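PDB 4Z0C: toll-like receptor 13 from Mus musculus, which recognises and binds bacterial 23S ribosomal RNA and signals through MYD88 and TRAF6 to activate NF-kappa-B in the innate immune response. Local coordinates for residues A[124-127]-A[128-131]; A[405-408]-A[409-412]; A[413-416]-A[417-421]. One frame throughout, in Å; residues are numbered along the deposited sequence.

Contact 1 (A[124-127]-A[128-131])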
ATOM      1  N   ASP A 124     -16.344  39.818  37.450  1.00 32.43           N
ATOM      2  CA  ASP A 124     -15.511  39.252  38.512  1.00 38.38           C
ATOM      3  C   ASP A 124     -15.163  37.790  38.303  1.00 47.94           C
ATOM      4  O   ASP A 124     -14.706  37.124  39.239  1.00 51.01           O
ATOM      5  CB  ASP A 124     -16.190  39.402  39.869  1.00 42.06           C
ATOM      6  CG  ASP A 124     -16.445  40.843  40.231  1.00 55.79           C
ATOM      7  OD1 ASP A 124     -15.482  41.643  40.183  1.00 57.46           O
ATOM      8  OD2 ASP A 124     -17.607  41.175  40.550  1.00 61.87           O
ATOM      9  N   ALA A 125     -15.391  37.280  37.094  1.00 44.96           N
ATOM     10  CA  ALA A 125     -15.144  35.867  36.836  1.00 38.99           C
ATOM     11  C   ALA A 125     -13.690  35.486  37.122  1.00 36.13           C
ATOM     12  O   ALA A 125     -13.439  34.467  37.736  1.00 37.60           O
ATOM     13  CB  ALA A 125     -15.540  35.504  35.434  1.00 36.67           C
ATOM     14  N   PHE A 126     -12.746  36.342  36.739  1.00 36.85           N
ATOM     15  CA  PHE A 126     -11.318  35.995  36.780  1.00 38.32           C
ATOM     16  C   PHE A 126     -10.530  36.476  38.010  1.00 47.07           C
ATOM     17  O   PHE A 126      -9.310  36.295  38.072  1.00 47.53           O
ATOM     18  CB  PHE A 126     -10.629  36.475  35.484  1.00 26.74           C
ATOM     19  CG  PHE A 126     -11.197  35.870  34.243  1.00 32.83           C
ATOM     20  CD1 PHE A 126     -11.634  34.546  34.237  1.00 37.66           C
ATOM     21  CD2 PHE A 126     -11.317  36.615  33.083  1.00 43.69           C
ATOM     22  CE1 PHE A 126     -12.160  33.977  33.088  1.00 37.31           C
ATOM     23  CE2 PHE A 126     -11.849  36.050  31.927  1.00 39.16           C
ATOM     24  CZ  PHE A 126     -12.269  34.732  31.934  1.00 38.04           C
ATOM     25  N   THR A 127     -11.218  37.094  38.970  1.00 48.97           N
ATOM     26  CA  THR A 127     -10.582  37.569  40.213  1.00 47.52           C
ATOM     27  C   THR A 127      -9.651  36.590  40.966  1.00 39.78           C
ATOM     28  O   THR A 127      -8.551  36.987  41.370  1.00 37.52           O
ATOM     29  CB  THR A 127     -11.628  38.153  41.200  1.00 61.95           C
ATOM     30  OG1 THR A 127     -12.350  39.215  40.556  1.00 65.33           O
ATOM     31  CG2 THR A 127     -10.936  38.707  42.428  1.00 55.01           C
ATOM     32  N   PRO A 128     -10.056  35.310  41.129  1.00 33.51           N
ATOM     33  CA  PRO A 128      -9.112  34.395  41.796  1.00 35.84           C
ATOM     34  C   PRO A 128      -7.864  34.074  40.955  1.00 48.26           C
ATOM     35  O   PRO A 128      -6.909  33.516  41.493  1.00 55.38           O
ATOM     36  CB  PRO A 128      -9.933  33.113  42.001  1.00 29.28           C
ATOM     37  CG  PRO A 128     -11.351  33.507  41.831  1.00 28.52           C
ATOM     38  CD  PRO A 128     -11.357  34.660  40.875  1.00 28.89           C
ATOM     39  N   LEU A 129      -7.857  34.445  39.677  1.00 45.97           N
ATOM     40  CA  LEU A 129      -6.792  34.019  38.775  1.00 42.93           C
ATOM     41  C   LEU A 129      -5.563  34.912  38.844  1.00 43.03           C
ATOM     42  O   LEU A 129      -5.153  35.500  37.851  1.00 44.31           O
ATOM     43  CB  LEU A 129      -7.308  33.936  37.344  1.00 43.28           C
ATOM     44  CG  LEU A 129      -8.553  33.067  37.213  1.00 41.13           C
ATOM     45  CD1 LEU A 129      -8.971  32.957  35.757  1.00 29.96           C
ATOM     46  CD2 LEU A 129      -8.334  31.696  37.848  1.00 35.28           C
ATOM     47  N   ILE A 130      -4.958  34.979  40.023  1.00 42.40           N
ATOM     48  CA  ILE A 130      -3.833  35.872  40.265  1.00 40.82           C
ATOM     49  C   ILE A 130      -2.529  35.496  39.557  1.00 44.26           C
ATOM     50  O   ILE A 130      -1.567  36.268  39.606  1.00 44.00           O
ATOM     51  CB  ILE A 130      -3.548  36.003  41.768  1.00 47.42           C
ATOM     52  CG1 ILE A 130      -3.380  34.606  42.376  1.00 42.95           C
ATOM     53  CG2 ILE A 130      -4.684  36.758  42.465  1.00 46.27           C
ATOM     54  CD1 ILE A 130      -2.580  34.590  43.630  1.00 37.52           C
ATOM     55  N   LYS A 131      -2.490  34.322  38.913  1.00 40.46           N
ATOM     56  CA  LYS A 131      -1.285  33.868  38.207  1.00 35.11           C
ATOM     57  C   LYS A 131      -1.487  33.683  36.695  1.00 39.74           C
ATOM     58  O   LYS A 131      -0.546  33.324  35.978  1.00 40.18           O
ATOM     59  CB  LYS A 131      -0.774  32.553  38.804  1.00 38.36           C
ATOM     60  CG  LYS A 131      -0.337  32.635  40.251  1.00 45.73           C
ATOM     61  CD  LYS A 131       1.178  32.692  40.377  1.00 53.49           C
ATOM     62  CE  LYS A 131       1.586  33.320  41.705  1.00 64.43           C
ATOM     63  NZ  LYS A 131       2.573  32.504  42.463  1.00 67.70           N
TER

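Contact 2 (A[405-408]-A[409-412])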
ATOM      1  N   LEU A 405      18.800  19.873   2.415  1.00 33.89           N
ATOM      2  CA  LEU A 405      18.168  19.991   1.098  1.00 24.28           C
ATOM      3  C   LEU A 405      16.828  19.264   1.112  1.00 24.55           C
ATOM      4  O   LEU A 405      16.754  18.071   1.404  1.00 23.18           O
ATOM      5  CB  LEU A 405      19.091  19.431  -0.002  1.00 21.23           C
ATOM      6  CG  LEU A 405      18.598  19.392  -1.466  1.00 25.71           C
ATOM      7  CD1 LEU A 405      18.251  20.797  -2.012  1.00 20.46           C
ATOM      8  CD2 LEU A 405      19.600  18.695  -2.390  1.00 20.74           C
ATOM      9  N   ASN A 406      15.759  19.993   0.827  1.00 25.63           N
ATOM     10  CA  ASN A 406      14.427  19.391   0.775  1.00 21.13           C
ATOM     11  C   ASN A 406      13.897  19.330  -0.661  1.00 29.28           C
ATOM     12  O   ASN A 406      13.596  20.368  -1.281  1.00 24.45           O
ATOM     13  CB  ASN A 406      13.450  20.162   1.666  1.00 16.28           C
ATOM     14  CG  ASN A 406      12.087  19.484   1.771  1.00 25.32           C
ATOM     15  OD1 ASN A 406      11.904  18.346   1.329  1.00 29.72           O
ATOM     16  ND2 ASN A 406      11.119  20.191   2.343  1.00 25.32           N
ATOM     17  N   LEU A 407      13.782  18.099  -1.159  1.00 29.27           N
ATOM     18  CA  LEU A 407      13.315  17.790  -2.504  1.00 24.13           C
ATOM     19  C   LEU A 407      12.077  16.896  -2.456  1.00 29.32           C
ATOM     20  O   LEU A 407      11.776  16.212  -3.411  1.00 30.64           O
ATOM     21  CB  LEU A 407      14.424  17.062  -3.263  1.00 17.68           C
ATOM     22  CG  LEU A 407      15.607  17.924  -3.688  1.00 24.76           C
ATOM     23  CD1 LEU A 407      16.763  17.045  -4.080  1.00 32.69           C
ATOM     24  CD2 LEU A 407      15.181  18.744  -4.891  1.00 20.28           C
ATOM     25  N   ALA A 408      11.359  16.915  -1.343  1.00 26.75           N
ATOM     26  CA  ALA A 408      10.191  16.065  -1.171  1.00 19.71           C
ATOM     27  C   ALA A 408       9.060  16.395  -2.132  1.00 18.50           C
ATOM     28  O   ALA A 408       8.825  17.547  -2.444  1.00 26.92           O
ATOM     29  CB  ALA A 408       9.688  16.146   0.261  1.00 11.41           C
ATOM     30  N   ALA A 409       8.379  15.360  -2.609  1.00 21.32           N
ATOM     31  CA  ALA A 409       7.196  15.489  -3.460  1.00 16.17           C
ATOM     32  C   ALA A 409       7.459  16.211  -4.773  1.00 17.62           C
ATOM     33  O   ALA A 409       6.537  16.735  -5.404  1.00 23.28           O
ATOM     34  CB  ALA A 409       6.037  16.118  -2.708  1.00 11.04           C
ATOM     35  N   CYS A 410       8.716  16.228  -5.196  1.00 11.25           N
ATOM     36  CA  CYS A 410       9.001  16.550  -6.580  1.00 13.45           C
ATOM     37  C   CYS A 410       8.666  15.309  -7.434  1.00 20.32           C
ATOM     38  O   CYS A 410       8.013  14.380  -6.951  1.00 19.03           O
ATOM     39  CB  CYS A 410      10.458  16.930  -6.746  1.00 17.81           C
ATOM     40  SG  CYS A 410      10.867  18.477  -5.952  1.00 22.39           S
ATOM     41  N   TRP A 411       9.090  15.291  -8.696  1.00 19.69           N
ATOM     42  CA  TRP A 411       8.768  14.164  -9.577  1.00 23.74           C
ATOM     43  C   TRP A 411      10.012  13.370  -9.946  1.00 20.20           C
ATOM     44  O   TRP A 411      10.079  12.748 -11.005  1.00 18.68           O
ATOM     45  CB  TRP A 411       8.071  14.651 -10.851  1.00 22.87           C
ATOM     46  CG  TRP A 411       6.742  15.290 -10.633  1.00 25.68           C
ATOM     47  CD1 TRP A 411       6.053  15.396  -9.453  1.00 30.21           C
ATOM     48  CD2 TRP A 411       5.934  15.928 -11.627  1.00 26.01           C
ATOM     49  NE1 TRP A 411       4.861  16.054  -9.657  1.00 29.61           N
ATOM     50  CE2 TRP A 411       4.767  16.398 -10.982  1.00 28.01           C
ATOM     51  CE3 TRP A 411       6.092  16.170 -12.993  1.00 22.93           C
ATOM     52  CZ2 TRP A 411       3.754  17.064 -11.666  1.00 22.10           C
ATOM     53  CZ3 TRP A 411       5.081  16.840 -13.676  1.00 24.35           C
ATOM     54  CH2 TRP A 411       3.925  17.271 -13.013  1.00 24.16           C
ATOM     55  N   ILE A 412      11.004  13.400  -9.075  1.00 19.73           N
ATOM     56  CA  ILE A 412      12.318  12.890  -9.437  1.00 16.51           C
ATOM     57  C   ILE A 412      12.323  11.405  -9.807  1.00 25.54           C
ATOM     58  O   ILE A 412      11.839  10.511  -9.081  1.00 19.14           O
ATOM     59  CB  ILE A 412      13.354  13.211  -8.362  1.00 22.17           C
ATOM     60  CG1 ILE A 412      13.557  14.738  -8.308  1.00 21.78           C
ATOM     61  CG2 ILE A 412      14.657  12.437  -8.624  1.00 13.99           C
ATOM     62  CD1 ILE A 412      14.146  15.238  -7.003  1.00 19.17           C
TER

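Contact 3 (A[413-416]-A[417-421])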
ATOM      1  N   VAL A 413      12.883  11.177 -10.980  1.00 26.76           N
ATOM      2  CA  VAL A 413      12.722   9.941 -11.694  1.00 28.87           C
ATOM      3  C   VAL A 413      14.038   9.180 -11.622  1.00 27.89           C
ATOM      4  O   VAL A 413      14.071   7.964 -11.736  1.00 26.60           O
ATOM      5  CB  VAL A 413      12.299  10.308 -13.132  1.00 31.88           C
ATOM      6  CG1 VAL A 413      13.384   9.992 -14.157  1.00 17.06           C
ATOM      7  CG2 VAL A 413      10.944   9.739 -13.451  1.00 28.65           C
ATOM      8  N   THR A 414      15.131   9.899 -11.388  1.00 31.81           N
ATOM      9  CA  THR A 414      16.428   9.243 -11.309  1.00 27.26           C
ATOM     10  C   THR A 414      17.462  10.143 -10.619  1.00 31.80           C
ATOM     11  O   THR A 414      17.404  11.372 -10.713  1.00 35.05           O
ATOM     12  CB  THR A 414      16.916   8.827 -12.725  1.00 37.57           C
ATOM     13  OG1 THR A 414      18.003   7.897 -12.633  1.00 48.71           O
ATOM     14  CG2 THR A 414      17.321  10.042 -13.536  1.00 22.36           C
ATOM     15  N   ILE A 415      18.383   9.521  -9.897  1.00 25.39           N
ATOM     16  CA  ILE A 415      19.550  10.193  -9.339  1.00 21.86           C
ATOM     17  C   ILE A 415      20.740   9.245  -9.476  1.00 30.76           C
ATOM     18  O   ILE A 415      20.562   8.036  -9.647  1.00 34.43           O
ATOM     19  CB  ILE A 415      19.356  10.541  -7.828  1.00 35.12           C
ATOM     20  CG1 ILE A 415      18.736   9.360  -7.069  1.00 34.26           C
ATOM     21  CG2 ILE A 415      18.468  11.749  -7.660  1.00 28.93           C
ATOM     22  CD1 ILE A 415      18.706   9.539  -5.558  1.00 25.77           C
ATOM     23  N   ASP A 416      21.954   9.771  -9.427  1.00 41.39           N
ATOM     24  CA  ASP A 416      23.124   8.894  -9.408  1.00 45.49           C
ATOM     25  C   ASP A 416      24.300   9.489  -8.635  1.00 42.15           C
ATOM     26  O   ASP A 416      24.156  10.506  -7.947  1.00 39.55           O
ATOM     27  CB  ASP A 416      23.552   8.516 -10.830  1.00 52.96           C
ATOM     28  CG  ASP A 416      23.819   9.735 -11.710  1.00 61.96           C
ATOM     29  OD1 ASP A 416      24.358  10.754 -11.203  1.00 64.00           O
ATOM     30  OD2 ASP A 416      23.491   9.666 -12.919  1.00 63.89           O
ATOM     31  N   ARG A 417      25.473   8.892  -8.827  1.00 41.46           N
ATOM     32  CA  ARG A 417      26.669   9.230  -8.062  1.00 44.70           C
ATOM     33  C   ARG A 417      27.119  10.664  -8.307  1.00 41.85           C
ATOM     34  O   ARG A 417      27.906  11.209  -7.528  1.00 45.81           O
ATOM     35  CB  ARG A 417      27.821   8.283  -8.417  1.00 45.19           C
ATOM     36  CG  ARG A 417      28.398   8.569  -9.797  1.00 47.19           C
ATOM     37  CD  ARG A 417      29.630   7.762 -10.129  1.00 51.00           C
ATOM     38  NE  ARG A 417      29.455   7.128 -11.429  1.00 64.18           N
ATOM     39  CZ  ARG A 417      30.037   5.999 -11.810  1.00 73.84           C
ATOM     40  NH1 ARG A 417      30.838   5.347 -10.977  1.00 77.71           N
ATOM     41  NH2 ARG A 417      29.805   5.517 -13.027  1.00 72.94           N
ATOM     42  N   TYR A 418      26.599  11.283  -9.364  1.00 32.97           N
ATOM     43  CA  TYR A 418      27.013  12.640  -9.717  1.00 42.04           C
ATOM     44  C   TYR A 418      26.013  13.676  -9.246  1.00 39.96           C
ATOM     45  O   TYR A 418      26.178  14.860  -9.504  1.00 41.72           O
ATOM     46  CB  TYR A 418      27.193  12.785 -11.234  1.00 44.10           C
ATOM     47  CG  TYR A 418      28.169  11.802 -11.853  1.00 47.73           C
ATOM     48  CD1 TYR A 418      29.515  11.794 -11.483  1.00 47.18           C
ATOM     49  CD2 TYR A 418      27.754  10.918 -12.847  1.00 46.37           C
ATOM     50  CE1 TYR A 418      30.408  10.905 -12.051  1.00 45.98           C
ATOM     51  CE2 TYR A 418      28.637  10.033 -13.425  1.00 50.19           C
ATOM     52  CZ  TYR A 418      29.963  10.029 -13.025  1.00 56.03           C
ATOM     53  OH  TYR A 418      30.841   9.143 -13.613  1.00 62.07           O
ATOM     54  N   SER A 419      24.988  13.232  -8.533  1.00 36.89           N
ATOM     55  CA  SER A 419      23.875  14.107  -8.197  1.00 38.36           C
ATOM     56  C   SER A 419      24.157  15.013  -6.992  1.00 40.80           C
ATOM     57  O   SER A 419      23.547  16.072  -6.875  1.00 41.12           O
ATOM     58  CB  SER A 419      22.616  13.278  -7.926  1.00 45.87           C
ATOM     59  OG  SER A 419      22.213  12.531  -9.060  1.00 41.78           O
ATOM     60  N   PHE A 420      25.060  14.600  -6.096  1.00 45.80           N
ATOM     61  CA  PHE A 420      25.296  15.338  -4.834  1.00 48.79           C
ATOM     62  C   PHE A 420      26.754  15.666  -4.500  1.00 47.84           C
ATOM     63  O   PHE A 420      27.131  15.722  -3.332  1.00 51.63           O
ATOM     64  CB  PHE A 420      24.677  14.588  -3.645  1.00 41.04           C
ATOM     65  CG  PHE A 420      23.240  14.240  -3.841  1.00 31.89           C
ATOM     66  CD1 PHE A 420      22.257  15.212  -3.721  1.00 24.11           C
ATOM     67  CD2 PHE A 420      22.870  12.948  -4.172  1.00 24.83           C
ATOM     68  CE1 PHE A 420      20.931  14.892  -3.926  1.00 26.04           C
ATOM     69  CE2 PHE A 420      21.539  12.618  -4.374  1.00 21.43           C
ATOM     70  CZ  PHE A 420      20.570  13.582  -4.257  1.00 25.24           C
ATOM     71  N   THR A 421      27.557  15.921  -5.517  1.00 43.39           N
ATOM     72  CA  THR A 421      28.978  16.193  -5.336  1.00 43.08           C
ATOM     73  C   THR A 421      29.242  17.553  -4.683  1.00 41.23           C
ATOM     74  O   THR A 421      30.295  17.779  -4.090  1.00 39.29           O
ATOM     75  CB  THR A 421      29.682  16.122  -6.695  1.00 42.22           C
ATOM     76  OG1 THR A 421      29.419  14.839  -7.272  1.00 39.71           O
ATOM     77  CG2 THR A 421      31.189  16.328  -6.559  1.00 42.70           C
TER

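Contact 1 (A[124-127]-A[128-131])
Pro128 opens the second half of this local turn with its ring set against the backbone that precedes it: CD of Pro128 lies 3.8 Å from the carbonyl O of Ala125. Having no N-H, Pro128 has no backbone donor to offer that carbonyl, and its ring extends beyond the turn to touch Glu103 of the preceding coil. Leu129 supplies both of the main links to Phe126. Its backbone N donates to Phe126 O at 2.8 Å, closing a type I beta turn from Phe126 to Leu129; the N-H points fairly straight (152°), but it approaches from above the carbonyl plane. Its side chain turns to the same residue. With CG beside its own backbone N (chi1 -54°), Leu129 leans back over the turn and brings CD1 to 3.5 Å from Phe126 CD1, also meeting Phe126 CB at 3.9 Å, so that the methyl reaches the root of the ring as well as its near ortho carbon. Leu129 also centres an inverse gamma turn, whose bond from Ile130 N to Pro128 O is weak. Ile130 adds little, with CG2 4.0 Å from Thr127 O. Beyond the turn, Phe126 packs on Leu155 and Leu129 on Leu105, apolar residues of flanking coils. Phe126 and Leu129 occupy the consensus Phe and Leu positions on the convex side of a leucine-rich repeat. One backbone bond and one apolar side-chain contact thus join the same two residues, so that closing the turn also sends both side chains into the interior of the solenoid.

Contact 2 (A[405-408]-A[409-412])
Leu407 overlaps the end of Ile412, five residues further on: the CD1 methyl of Ile412 comes to 4.2 Å from Leu407 CB and lies about as near to the two methyls of its branch. The same branch also approaches Cys410, more loosely, with Leu407 CD2 4.5 Å from Cys410 SG. Between these contacts the chain makes a type II beta turn from Leu407 to Cys410, leaving strand 404-406. Ala409 takes the third place of the turn with a positive phi of 61°, as that turn type requires. Because SG of Cys410 stands beside its own backbone N (chi1 -68°), the sulfur is carried back under the turn, where it lies 3.5 Å from Leu407 O. The carbonyl of Leu407 accepts a hydrogen bond from the side-chain amide of Asn434 in the next coil, and the same amide, through its oxygen, takes the N-H of Ile412; one asparagine therefore bridges the start and end of this buried bend. Ahead of the turn, Asn406 forms an Asx turn: its OD1 accepts from Ala408 N at 3.1 Å with a nearly straight N-H (162°), the donor standing above the amide plane. Trp411 points the other way and packs on Val413 of the second subunit. The nearest atom of this region is about 7 Å from the bound RNA. Leu405, Leu407, Cys410 and Ile412 match the LxLxx(N/C)xL signature of a leucine-rich repeat, cysteine standing here where the next repeat has Asn434, and the bend is the characteristic exit from the concave-face strand into the body of the solenoid.

Contact 3 (A[413-416]-A[417-421])
Asp416 folds its side chain forward over the two residues that follow it. CB starts the side chain beside Arg417 N, and the atoms beyond it carry the contact. CG stands between the backbone N and the carbonyl carbon (chi1 56°), a setting that turns the carboxylate along the advancing chain and places CG 4.0 Å from Tyr418 N. At the tip, OD1 accepts the N-H of Tyr418 at 2.9 Å, on its anti side and 29° out of the carboxylate plane, which makes an Asx turn. The same oxygen lies 3.5 Å from Tyr418 CB and meets the ring obliquely near CD2.

The backbone of Asp416 is bonded too. Its N-H runs almost straight (170°) to Ser419 OG at 2.8 Å, while Ser419 N returns a bond to Asp416 O at 2.9 Å, closing a type I beta turn. Side chain and backbone of Ser419 thus grip Asp416 at both ends, and the serine oxygen can do so because it stands beside its own backbone N. This compact turn belongs to the convex side of a leucine-rich repeat, with Ile415 and Phe420 at positions that are apolar in the consensus. Ile415 reaches inward to place CD1 at the edge of the Phe420 ring, 4.3 Å from CE2, and Ser419 CB covers part of one face of that ring. Phe420 continues to Leu447 and Ile415 to Thr443, both in the following coil. On the outer side, Arg417 lays its CG over the centre of the exposed Tyr418 ring, 3.6 Å above the plane, and also touches His441.

Overall arrangement
All three contacts lie in the leucine-rich-repeat ectodomain, a curved solenoid whose parallel strands line the concave side. Contact 1 comes first, at the junction of repeats 4 and 5. Contacts 2 and 3 follow in repeat 16, across the chain's centre, about 51 Å and about 62 Å from contact 1, centre to centre. They adjoin in sequence, centres about 13 Å apart, and trace one coil outward from strand 404-406. Contacts 1 and 3 hold convex-side turns, the first starting on the consensus phenylalanine position, the second ending just before it. Trp411 of contact 2 and Val413 of contact 3 pack on Val413 and Trp411 of the second subunit, whereas contact 1 touches no other protein chain.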